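6-phospho-beta-d glycosidase (Streptococcus pyogenes, PDB 5FOO) probably hydrolyses 6-phospho-beta-glucosides as a family 1 glycoside hydrolase, and binds the glucose 6-phosphate-like compound 6-phosphocyclophellitol in its pocket. Local coordinates at residues A[255-261]-A[286-291]; A[190-194]-A[274-279]; A[193-197]-A[251-255]. The protein carries 1 engineered substitution. One frame throughout, in Å; residues are numbered along the deposited sequence.

Interaction 1 (A[255-261]-A[286-291])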
ATOM      1  N   ALA A 255      15.522   6.591  -1.904  1.00 25.73           N
ATOM      2  CA  ALA A 255      16.045   5.735  -0.855  1.00 24.63           C
ATOM      3  C   ALA A 255      15.884   4.222  -1.152  1.00 25.01           C
ATOM      4  O   ALA A 255      16.823   3.460  -0.966  1.00 28.81           O
ATOM      5  CB  ALA A 255      15.409   6.049   0.461  1.00 25.81           C
ATOM      6  N   ALA A 256      14.718   3.792  -1.630  1.00 25.90           N
ATOM      7  CA  ALA A 256      14.486   2.374  -1.953  1.00 26.62           C
ATOM      8  C   ALA A 256      15.417   1.823  -3.063  1.00 30.51           C
ATOM      9  O   ALA A 256      15.979   0.758  -2.898  1.00 28.27           O
ATOM     10  CB  ALA A 256      13.053   2.144  -2.349  1.00 28.51           C
ATOM     11  N   VAL A 257      15.538   2.561  -4.166  1.00 28.86           N
ATOM     12  CA  VAL A 257      16.143   2.095  -5.376  1.00 24.97           C
ATOM     13  C   VAL A 257      17.633   2.478  -5.429  1.00 27.62           C
ATOM     14  O   VAL A 257      18.438   1.656  -5.752  1.00 26.23           O
ATOM     15  CB  VAL A 257      15.454   2.726  -6.585  1.00 26.79           C
ATOM     16  CG1 VAL A 257      16.140   2.321  -7.867  1.00 27.51           C
ATOM     17  CG2 VAL A 257      13.949   2.357  -6.635  1.00 28.43           C
ATOM     18  N   HIS A 258      17.980   3.734  -5.129  1.00 26.74           N
ATOM     19  CA  HIS A 258      19.326   4.224  -5.207  1.00 27.08           C
ATOM     20  C   HIS A 258      19.964   4.344  -3.881  1.00 27.51           C
ATOM     21  O   HIS A 258      21.116   4.610  -3.863  1.00 30.94           O
ATOM     22  CB  HIS A 258      19.455   5.532  -6.003  1.00 29.04           C
ATOM     23  CG  HIS A 258      19.012   5.409  -7.436  1.00 33.37           C
ATOM     24  ND1 HIS A 258      17.988   6.162  -7.973  1.00 35.09           N
ATOM     25  CD2 HIS A 258      19.410   4.571  -8.427  1.00 32.95           C
ATOM     26  CE1 HIS A 258      17.796   5.827  -9.236  1.00 33.80           C
ATOM     27  NE2 HIS A 258      18.622   4.834  -9.525  1.00 36.60           N
ATOM     28  N   GLY A 259      19.285   4.090  -2.771  1.00 27.18           N
ATOM     29  CA  GLY A 259      19.985   4.068  -1.466  1.00 27.05           C
ATOM     30  C   GLY A 259      20.492   5.458  -1.011  1.00 30.74           C
ATOM     31  O   GLY A 259      21.441   5.533  -0.222  1.00 29.87           O
ATOM     32  N   LYS A 260      19.855   6.535  -1.493  1.00 30.02           N
ATOM     33  CA  LYS A 260      20.205   7.917  -1.132  1.00 32.68           C
ATOM     34  C   LYS A 260      18.936   8.731  -0.996  1.00 30.96           C
ATOM     35  O   LYS A 260      17.916   8.426  -1.605  1.00 31.32           O
ATOM     36  CB  LYS A 260      21.069   8.606  -2.213  1.00 34.58           C
ATOM     37  CG  LYS A 260      22.197   7.795  -2.808  1.00 39.11           C
ATOM     38  N   PHE A 261      18.971   9.803  -0.221  1.00 30.67           N
ATOM     39  CA  PHE A 261      17.846  10.747  -0.242  1.00 29.69           C
ATOM     40  C   PHE A 261      18.090  11.785  -1.329  1.00 28.82           C
ATOM     41  O   PHE A 261      19.191  12.020  -1.666  1.00 28.92           O
ATOM     42  CB  PHE A 261      17.695  11.344   1.080  1.00 30.51           C
ATOM     43  CG  PHE A 261      17.239  10.364   2.112  1.00 29.68           C
ATOM     44  CD1 PHE A 261      15.933   9.953   2.136  1.00 27.73           C
ATOM     45  CD2 PHE A 261      18.129   9.839   3.041  1.00 27.79           C
ATOM     46  CE1 PHE A 261      15.520   9.021   3.095  1.00 31.59           C
ATOM     47  CE2 PHE A 261      17.703   8.921   3.974  1.00 30.96           C
ATOM     48  CZ  PHE A 261      16.399   8.510   4.003  1.00 28.52           C
ATOM     49  N   ILE A 286      21.535   2.358   4.435  1.00 29.04           N
ATOM     50  CA  ILE A 286      20.556   2.670   3.398  1.00 26.69           C
ATOM     51  C   ILE A 286      21.168   2.532   1.990  1.00 26.24           C
ATOM     52  O   ILE A 286      20.536   1.989   1.095  1.00 26.39           O
ATOM     53  CB  ILE A 286      19.886   4.068   3.642  1.00 26.83           C
ATOM     54  CG1 ILE A 286      19.080   4.055   4.942  1.00 27.46           C
ATOM     55  CG2 ILE A 286      19.011   4.472   2.472  1.00 28.00           C
ATOM     56  CD1 ILE A 286      18.666   5.434   5.501  1.00 27.63           C
ATOM     57  N   ALA A 287      22.403   2.999   1.813  1.00 23.60           N
ATOM     58  CA  ALA A 287      23.074   2.916   0.539  1.00 25.62           C
ATOM     59  C   ALA A 287      23.358   1.430   0.148  1.00 25.74           C
ATOM     60  O   ALA A 287      23.366   1.072  -1.055  1.00 27.68           O
ATOM     61  CB  ALA A 287      24.387   3.690   0.581  1.00 27.11           C
ATOM     62  N   GLU A 288      23.530   0.595   1.157  1.00 23.53           N
ATOM     63  CA  GLU A 288      23.900  -0.786   0.929  1.00 29.47           C
ATOM     64  C   GLU A 288      22.745  -1.799   0.881  1.00 28.86           C
ATOM     65  O   GLU A 288      22.988  -2.955   0.554  1.00 26.14           O
ATOM     66  CB  GLU A 288      24.806  -1.200   2.002  1.00 30.87           C
ATOM     67  CG  GLU A 288      26.174  -0.611   1.848  1.00 31.19           C
ATOM     68  CD  GLU A 288      27.027  -0.856   3.062  1.00 32.16           C
ATOM     69  OE1 GLU A 288      26.627  -1.658   3.923  1.00 33.00           O
ATOM     70  OE2 GLU A 288      28.046  -0.177   3.161  1.00 37.99           O
ATOM     71  N   ASN A 289      21.513  -1.364   1.157  1.00 27.96           N
ATOM     72  CA  ASN A 289      20.364  -2.269   1.354  1.00 26.03           C
ATOM     73  C   ASN A 289      19.163  -1.673   0.678  1.00 29.56           C
ATOM     74  O   ASN A 289      18.349  -0.953   1.308  1.00 27.17           O
ATOM     75  CB  ASN A 289      20.124  -2.469   2.811  1.00 27.70           C
ATOM     76  CG  ASN A 289      21.265  -3.206   3.488  1.00 28.32           C
ATOM     77  OD1 ASN A 289      22.175  -2.633   4.134  1.00 30.34           O
ATOM     78  ND2 ASN A 289      21.218  -4.469   3.359  1.00 27.09           N
ATOM     79  N   ARG A 290      19.129  -1.897  -0.630  1.00 28.12           N
ATOM     80  CA  ARG A 290      18.118  -1.335  -1.527  1.00 30.06           C
ATOM     81  C   ARG A 290      17.218  -2.476  -2.112  1.00 29.16           C
ATOM     82  O   ARG A 290      17.544  -3.654  -2.042  1.00 27.30           O
ATOM     83  CB  ARG A 290      18.815  -0.566  -2.652  1.00 28.34           C
ATOM     84  CG  ARG A 290      19.825   0.482  -2.175  1.00 29.41           C
ATOM     85  CD  ARG A 290      20.734   0.989  -3.329  1.00 33.07           C
ATOM     86  NE  ARG A 290      21.606  -0.108  -3.834  1.00 31.65           N
ATOM     87  CZ  ARG A 290      21.529  -0.688  -5.030  1.00 30.20           C
ATOM     88  NH1 ARG A 290      20.673  -0.255  -5.968  1.00 30.43           N
ATOM     89  NH2 ARG A 290      22.365  -1.694  -5.314  1.00 28.94           N
ATOM     90  N   VAL A 291      16.089  -2.108  -2.687  1.00 26.54           N
ATOM     91  CA  VAL A 291      15.078  -3.089  -3.058  1.00 28.30           C
ATOM     92  C   VAL A 291      15.500  -3.947  -4.254  1.00 28.81           C
ATOM     93  O   VAL A 291      16.249  -3.492  -5.067  1.00 27.98           O
ATOM     94  CB  VAL A 291      13.744  -2.407  -3.387  1.00 27.57           C
ATOM     95  CG1 VAL A 291      13.208  -1.609  -2.181  1.00 28.44           C
ATOM     96  CG2 VAL A 291      13.833  -1.577  -4.664  1.00 25.80           C
TER
HETATM   97  O   HOH W   1      16.712   1.448   0.836  1.00 28.09           O

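Interaction 2 (A[190-194]-A[274-279])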
ATOM      1  N   VAL A 190       8.781  14.439   9.322  1.00 30.84           N
ATOM      2  CA  VAL A 190       9.997  14.323   8.571  1.00 28.37           C
ATOM      3  C   VAL A 190      10.895  13.249   9.202  1.00 29.55           C
ATOM      4  O   VAL A 190      11.546  12.467   8.499  1.00 24.24           O
ATOM      5  CB  VAL A 190      10.692  15.689   8.488  1.00 30.41           C
ATOM      6  CG1 VAL A 190      12.070  15.582   7.906  1.00 28.16           C
ATOM      7  CG2 VAL A 190       9.848  16.613   7.626  1.00 31.38           C
ATOM      8  N   GLN A 191      10.943  13.207  10.523  1.00 29.62           N
ATOM      9  CA  GLN A 191      11.776  12.220  11.179  1.00 29.78           C
ATOM     10  C   GLN A 191      11.148  10.805  10.952  1.00 29.22           C
ATOM     11  O   GLN A 191      11.874   9.868  10.644  1.00 28.60           O
ATOM     12  CB  GLN A 191      11.966  12.547  12.690  1.00 29.59           C
ATOM     13  CG  GLN A 191      12.884  11.575  13.411  1.00 28.74           C
ATOM     14  CD  GLN A 191      14.323  11.659  12.941  1.00 28.85           C
ATOM     15  OE1 GLN A 191      14.906  12.740  12.964  1.00 28.78           O
ATOM     16  NE2 GLN A 191      14.935  10.508  12.547  1.00 28.42           N
ATOM     17  N   VAL A 192       9.836  10.687  11.096  1.00 26.64           N
ATOM     18  CA  VAL A 192       9.126   9.450  10.761  1.00 25.09           C
ATOM     19  C   VAL A 192       9.433   8.952   9.347  1.00 28.29           C
ATOM     20  O   VAL A 192       9.674   7.747   9.187  1.00 28.63           O
ATOM     21  CB  VAL A 192       7.616   9.573  11.044  1.00 25.82           C
ATOM     22  CG1 VAL A 192       6.774   8.449  10.450  1.00 25.97           C
ATOM     23  CG2 VAL A 192       7.390   9.546  12.571  1.00 25.02           C
ATOM     24  N   ALA A 193       9.451   9.857   8.350  1.00 26.26           N
ATOM     25  CA  ALA A 193       9.792   9.494   6.997  1.00 30.28           C
ATOM     26  C   ALA A 193      11.215   8.914   6.904  1.00 30.69           C
ATOM     27  O   ALA A 193      11.407   7.855   6.311  1.00 28.48           O
ATOM     28  CB  ALA A 193       9.638  10.674   6.082  1.00 28.99           C
ATOM     29  N   TYR A 194      12.194   9.584   7.524  1.00 26.63           N
ATOM     30  CA  TYR A 194      13.546   9.014   7.560  1.00 27.33           C
ATOM     31  C   TYR A 194      13.540   7.631   8.252  1.00 29.16           C
ATOM     32  O   TYR A 194      14.185   6.683   7.775  1.00 27.93           O
ATOM     33  CB  TYR A 194      14.526   9.945   8.260  1.00 24.35           C
ATOM     34  CG  TYR A 194      15.882   9.355   8.528  1.00 22.97           C
ATOM     35  CD1 TYR A 194      16.124   8.649   9.650  1.00 23.71           C
ATOM     36  CD2 TYR A 194      16.920   9.537   7.619  1.00 24.03           C
ATOM     37  CE1 TYR A 194      17.385   8.092   9.889  1.00 28.11           C
ATOM     38  CE2 TYR A 194      18.183   9.008   7.831  1.00 28.20           C
ATOM     39  CZ  TYR A 194      18.407   8.264   8.954  1.00 25.79           C
ATOM     40  OH  TYR A 194      19.624   7.762   9.120  1.00 28.77           O
ATOM     41  N   VAL A 274      13.763  21.476   9.590  1.00 32.15           N
ATOM     42  CA  VAL A 274      13.054  20.264   9.952  1.00 30.10           C
ATOM     43  C   VAL A 274      13.724  18.972   9.496  1.00 32.04           C
ATOM     44  O   VAL A 274      13.127  17.902   9.616  1.00 31.52           O
ATOM     45  CB  VAL A 274      11.574  20.296   9.445  1.00 33.45           C
ATOM     46  CG1 VAL A 274      10.787  21.401  10.173  1.00 32.61           C
ATOM     47  CG2 VAL A 274      11.489  20.453   7.929  1.00 29.17           C
ATOM     48  N   LEU A 275      14.953  19.060   9.017  1.00 30.01           N
ATOM     49  CA  LEU A 275      15.696  17.893   8.592  1.00 32.81           C
ATOM     50  C   LEU A 275      15.807  16.821   9.710  1.00 33.81           C
ATOM     51  O   LEU A 275      16.009  17.135  10.885  1.00 29.67           O
ATOM     52  CB  LEU A 275      17.083  18.278   8.079  1.00 32.63           C
ATOM     53  CG  LEU A 275      17.939  17.152   7.445  1.00 34.60           C
ATOM     54  CD1 LEU A 275      17.364  16.681   6.105  1.00 31.05           C
ATOM     55  CD2 LEU A 275      19.370  17.623   7.279  1.00 30.98           C
ATOM     56  N   TRP A 276      15.603  15.563   9.304  1.00 29.77           N
ATOM     57  CA  TRP A 276      15.724  14.399  10.169  1.00 31.03           C
ATOM     58  C   TRP A 276      17.091  14.335  10.796  1.00 28.45           C
ATOM     59  O   TRP A 276      18.052  14.881  10.288  1.00 30.11           O
ATOM     60  CB  TRP A 276      15.471  13.061   9.389  1.00 26.94           C
ATOM     61  CG  TRP A 276      16.216  12.970   8.074  1.00 26.10           C
ATOM     62  CD1 TRP A 276      17.570  12.861   7.887  1.00 27.65           C
ATOM     63  CD2 TRP A 276      15.637  13.070   6.786  1.00 25.41           C
ATOM     64  NE1 TRP A 276      17.869  12.921   6.566  1.00 28.06           N
ATOM     65  CE2 TRP A 276      16.702  12.976   5.847  1.00 27.32           C
ATOM     66  CE3 TRP A 276      14.312  13.162   6.330  1.00 26.13           C
ATOM     67  CZ2 TRP A 276      16.497  12.945   4.469  1.00 28.19           C
ATOM     68  CZ3 TRP A 276      14.089  13.168   4.927  1.00 28.57           C
ATOM     69  CH2 TRP A 276      15.176  13.067   4.021  1.00 28.86           C
ATOM     70  N   GLN A 277      17.143  13.642  11.905  1.00 29.21           N
ATOM     71  CA  GLN A 277      18.407  13.222  12.498  1.00 31.86           C
ATOM     72  C   GLN A 277      18.886  11.902  11.872  1.00 32.57           C
ATOM     73  O   GLN A 277      18.190  10.879  11.954  1.00 32.10           O
ATOM     74  CB  GLN A 277      18.200  12.999  14.006  1.00 35.07           C
ATOM     75  CG  GLN A 277      18.170  14.269  14.801  1.00 45.45           C
ATOM     76  CD  GLN A 277      19.565  14.889  14.924  1.00 61.78           C
ATOM     77  OE1 GLN A 277      20.507  14.234  15.407  1.00 72.44           O
ATOM     78  NE2 GLN A 277      19.717  16.143  14.468  1.00 62.50           N
ATOM     79  N   SER A 278      20.099  11.879  11.335  1.00 30.61           N
ATOM     80  CA  SER A 278      20.645  10.661  10.815  1.00 32.66           C
ATOM     81  C   SER A 278      22.036  10.427  11.386  1.00 34.36           C
ATOM     82  O   SER A 278      22.574  11.301  12.001  1.00 33.60           O
ATOM     83  CB  SER A 278      20.691  10.806   9.304  1.00 32.84           C
ATOM     84  OG  SER A 278      21.716  11.690   8.931  1.00 34.53           O
ATOM     85  N   THR A 279      22.614   9.251  11.191  1.00 33.84           N
ATOM     86  CA  THR A 279      24.043   9.017  11.445  1.00 31.68           C
ATOM     87  C   THR A 279      24.717   8.533  10.182  1.00 35.36           C
ATOM     88  O   THR A 279      24.054   8.010   9.274  1.00 30.77           O
ATOM     89  CB  THR A 279      24.292   8.012  12.579  1.00 35.95           C
ATOM     90  OG1 THR A 279      23.995   6.693  12.128  1.00 32.48           O
ATOM     91  CG2 THR A 279      23.420   8.341  13.819  1.00 34.36           C
TER

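Interaction 3 (A[193-197]-A[251-255])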
ATOM      1  N   ALA A 193       9.451   9.857   8.350  1.00 26.26           N
ATOM      2  CA  ALA A 193       9.792   9.494   6.997  1.00 30.28           C
ATOM      3  C   ALA A 193      11.215   8.914   6.904  1.00 30.69           C
ATOM      4  O   ALA A 193      11.407   7.855   6.311  1.00 28.48           O
ATOM      5  CB  ALA A 193       9.638  10.674   6.082  1.00 28.99           C
ATOM      6  N   TYR A 194      12.194   9.584   7.524  1.00 26.63           N
ATOM      7  CA  TYR A 194      13.546   9.014   7.560  1.00 27.33           C
ATOM      8  C   TYR A 194      13.540   7.631   8.252  1.00 29.16           C
ATOM      9  O   TYR A 194      14.185   6.683   7.775  1.00 27.93           O
ATOM     10  CB  TYR A 194      14.526   9.945   8.260  1.00 24.35           C
ATOM     11  CG  TYR A 194      15.882   9.355   8.528  1.00 22.97           C
ATOM     12  CD1 TYR A 194      16.124   8.649   9.650  1.00 23.71           C
ATOM     13  CD2 TYR A 194      16.920   9.537   7.619  1.00 24.03           C
ATOM     14  CE1 TYR A 194      17.385   8.092   9.889  1.00 28.11           C
ATOM     15  CE2 TYR A 194      18.183   9.008   7.831  1.00 28.20           C
ATOM     16  CZ  TYR A 194      18.407   8.264   8.954  1.00 25.79           C
ATOM     17  OH  TYR A 194      19.624   7.762   9.120  1.00 28.77           O
ATOM     18  N   ASN A 195      12.782   7.511   9.351  1.00 27.80           N
ATOM     19  CA  ASN A 195      12.822   6.299  10.141  1.00 26.44           C
ATOM     20  C   ASN A 195      12.187   5.131   9.367  1.00 27.29           C
ATOM     21  O   ASN A 195      12.680   4.006   9.428  1.00 25.61           O
ATOM     22  CB  ASN A 195      12.166   6.479  11.506  1.00 25.35           C
ATOM     23  CG  ASN A 195      13.004   7.318  12.474  1.00 27.92           C
ATOM     24  OD1 ASN A 195      14.164   7.703  12.209  1.00 28.30           O
ATOM     25  ND2 ASN A 195      12.405   7.607  13.610  1.00 24.65           N
ATOM     26  N   LEU A 196      11.138   5.410   8.590  1.00 27.80           N
ATOM     27  CA  LEU A 196      10.519   4.378   7.720  1.00 27.52           C
ATOM     28  C   LEU A 196      11.440   3.875   6.605  1.00 25.84           C
ATOM     29  O   LEU A 196      11.503   2.651   6.305  1.00 25.08           O
ATOM     30  CB  LEU A 196       9.202   4.894   7.175  1.00 25.91           C
ATOM     31  CG  LEU A 196       8.126   4.961   8.246  1.00 25.70           C
ATOM     32  CD1 LEU A 196       6.988   5.811   7.712  1.00 25.73           C
ATOM     33  CD2 LEU A 196       7.591   3.597   8.605  1.00 28.32           C
ATOM     34  N   ALA A 197      12.181   4.811   6.023  1.00 25.44           N
ATOM     35  CA  ALA A 197      13.174   4.492   5.000  1.00 25.50           C
ATOM     36  C   ALA A 197      14.356   3.681   5.558  1.00 24.31           C
ATOM     37  O   ALA A 197      14.790   2.756   4.923  1.00 23.78           O
ATOM     38  CB  ALA A 197      13.704   5.752   4.372  1.00 26.45           C
ATOM     39  N   LEU A 251      11.478  11.040  -2.189  1.00 29.22           N
ATOM     40  CA  LEU A 251      12.076  10.716  -0.885  1.00 28.78           C
ATOM     41  C   LEU A 251      12.174   9.169  -0.793  1.00 29.21           C
ATOM     42  O   LEU A 251      13.237   8.610  -0.659  1.00 28.74           O
ATOM     43  CB  LEU A 251      11.216  11.280   0.260  1.00 27.21           C
ATOM     44  CG  LEU A 251      11.806  11.265   1.669  1.00 27.89           C
ATOM     45  CD1 LEU A 251      10.910  12.019   2.675  1.00 27.25           C
ATOM     46  CD2 LEU A 251      12.001   9.860   2.194  1.00 30.65           C
ATOM     47  N   PHE A 252      11.049   8.489  -0.873  1.00 27.90           N
ATOM     48  CA  PHE A 252      11.081   7.048  -0.647  1.00 27.55           C
ATOM     49  C   PHE A 252      11.631   6.258  -1.869  1.00 26.03           C
ATOM     50  O   PHE A 252      12.239   5.200  -1.666  1.00 28.53           O
ATOM     51  CB  PHE A 252       9.729   6.503  -0.188  1.00 25.14           C
ATOM     52  CG  PHE A 252       9.385   6.824   1.252  1.00 25.96           C
ATOM     53  CD1 PHE A 252      10.069   6.250   2.298  1.00 25.85           C
ATOM     54  CD2 PHE A 252       8.348   7.724   1.557  1.00 28.02           C
ATOM     55  CE1 PHE A 252       9.750   6.533   3.637  1.00 27.37           C
ATOM     56  CE2 PHE A 252       8.048   8.057   2.889  1.00 28.97           C
ATOM     57  CZ  PHE A 252       8.736   7.442   3.932  1.00 27.87           C
ATOM     58  N   MET A 253      11.381   6.727  -3.092  1.00 24.74           N
ATOM     59  CA  MET A 253      11.895   6.059  -4.296  1.00 28.03           C
ATOM     60  C   MET A 253      13.410   6.094  -4.383  1.00 27.05           C
ATOM     61  O   MET A 253      14.014   5.077  -4.629  1.00 24.21           O
ATOM     62  CB  MET A 253      11.327   6.614  -5.573  1.00 28.25           C
ATOM     63  CG  MET A 253       9.899   6.183  -5.851  1.00 30.92           C
ATOM     64  SD  MET A 253       9.734   4.444  -6.315  1.00 34.01           S
ATOM     65  CE  MET A 253      10.569   4.465  -7.899  1.00 27.59           C
ATOM     66  N   GLU A 254      14.002   7.262  -4.130  1.00 30.23           N
ATOM     67  CA  GLU A 254      15.433   7.436  -4.179  1.00 30.78           C
ATOM     68  C   GLU A 254      16.060   6.583  -3.122  1.00 26.08           C
ATOM     69  O   GLU A 254      17.043   5.939  -3.398  1.00 25.72           O
ATOM     70  CB  GLU A 254      15.877   8.900  -4.060  1.00 37.15           C
ATOM     71  CG  GLU A 254      15.566   9.763  -5.273  1.00 46.48           C
ATOM     72  CD  GLU A 254      16.221   9.244  -6.540  1.00 52.11           C
ATOM     73  OE1 GLU A 254      17.357   8.727  -6.465  1.00 47.37           O
ATOM     74  OE2 GLU A 254      15.585   9.368  -7.602  1.00 62.33           O
ATOM     75  N   ALA A 255      15.522   6.591  -1.904  1.00 25.73           N
ATOM     76  CA  ALA A 255      16.045   5.735  -0.855  1.00 24.63           C
ATOM     77  C   ALA A 255      15.884   4.222  -1.152  1.00 25.01           C
ATOM     78  O   ALA A 255      16.823   3.460  -0.966  1.00 28.81           O
ATOM     79  CB  ALA A 255      15.409   6.049   0.461  1.00 25.81           C
TER

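Interaction 1 (A[255-261]-A[286-291])
Arg290 lies along the last turn of helix 235-258, where Gly259 leaves helical geometry, its aliphatic part over Gly259 and its guanidinium turned back to Val257. The chain bends about CG-CD (chi3 -66°), with Arg290 CD 3.5 Å from Gly259 N. From there NH1 donates to Val257 O over 2.9 Å, with the oxygen at the edge of the guanidinium and in its plane. The donor sits nearly on the line of the carbonyl bond, at a C=O...N angle of 167°. One residue on, the backbone Val291 N reaches Ala256 O, also at 2.9 Å. A water donates to both Ala255 O and Asn289 O, so three successive carbonyls of this turn all have partners, and the positive guanidinium is probably favourable there.

Gly259, with positive phi, has no side chain, and its bare CA lets Ile286 O come to 3.3 Å. Gly259 O in turn takes a CA-H contact from Ala287 CA at 3.2 Å. On the flank, the side chains of Phe261 and Ile286 cross at about a right angle, Ile286 CD1 meeting the ring at CE2, 3.9 Å away; both also touch helix 186-208. At the other end, Ala256 CB packs on Val291 CG1 at 3.8 Å, and both residues rest on Thr221 of strand 218-224. This is the outer layer of a TIM barrel: the last turn of a helix held by the chain as it returns to strand 293-297, within the beta-alpha-beta crossover from the fifth barrel strand to the sixth.

Interaction 2 (A[190-194]-A[274-279])
Gln191 reads the backbone of Gln277 with both ends of its amide. Its OE1 accepts a hydrogen bond from Gln277 N at 2.6 Å, in the carbonyl plane and on a lone pair, along a nearly straight N-H...O path of 170°. NE2 gives a weak bond to Gln277 O, 3.3 Å away, and a hydrogen bond to Asn195 OD1. With these partners the rotation of the amide is fixed. Gln277 O is shared: Lys136 NZ also binds it, and it sits over one face of the Tyr194 ring.

The aromatic part is an offset stack of Tyr194 on the five-membered ring of Trp276, centroids 4.5 Å apart and planes tilted by 30°. Tyr194 reaches it with CG anti to the backbone N (chi1 171°), and CD2 lies 3.4 Å from Trp276 CD1. Leu275 CD1 covers the opposite face of the indole. Beyond the stack, Tyr194 OH bonds Glu282 and rests on Ser278 CB at 3.2 Å.

Apolar packing belongs to Val190. Its CG1 meets the indole of Trp276 at CE3, 3.7 Å away, while CG2 touches Val274 CG2.

The loop thus lies against helix 186-208 of the barrel's outer layer and runs into the N-cap of helix 280-288, where Thr279 OG1 caps Glu282 N.

Interaction 3 (A[193-197]-A[251-255])
Leu196 O, on the residue whose CB packs against Phe252, is gripped by two side chains, Thr200 OG1 and His163 NE2. His163 directly precedes the pocket residues Asn164 and Glu165, so the bond ties this helix to short strand 163-164, just ahead of Glu165; the Leu196 side chain itself is about 14 Å from the bound 6-phosphocyclophellitol. The contact is a helix pair from the outer layer of the TIM barrel. Segments 193-197 and 251-255 run in the same general direction, 29° from parallel, with axes 10.4 Å apart at closest approach.

Everything that touches across this interface is buried, and Phe252 contributes the largest share. It has CG anti to the carbonyl carbon (chi1 -75°), which swings the ring across to helix 186-208. There CE1 meets Leu196 CB at 3.9 Å, and CZ lies 4.0 Å from Ala193 CB. Leu251 CD2 sits over the centre of one ring face. Away from the pair, Phe252 also packs on Leu223 of strand 218-224 and on Pro166 and Met167 of helix 166-174, placing it between barrel wall and helices.

Small residues flank the ring: Ala193 CB reaches Leu251 CD1, and Ala197 CB faces Ala255 CB at 4.3 Å. Ala193 O, already accepting from Ala197 N within its helix, has Phe252 CE1 only 3.4 Å away, while Ala197 N lies at the ring's edge, in its plane.

All three contacts lie on one side of the TIM barrel, in its outer helical layer. Interactions 2 and 3 share helix 186-208, and interactions 1 and 3 share helix 235-258, with Ala255 common to both. The centres of interactions 1 and 3 are 8 Å apart, those of 2 and 3 are 9 Å apart, and those of 1 and 2 are 15 Å apart. Along the chain interaction 3 closes before interaction 1 opens, while interactions 1 and 2 interleave. Phe261 joins the group, touching Trp276, Tyr194, Leu251 and Ala197. Together the contacts pack the connection between barrel strands 218-224 and 293-297 against the preceding helix, 186-208.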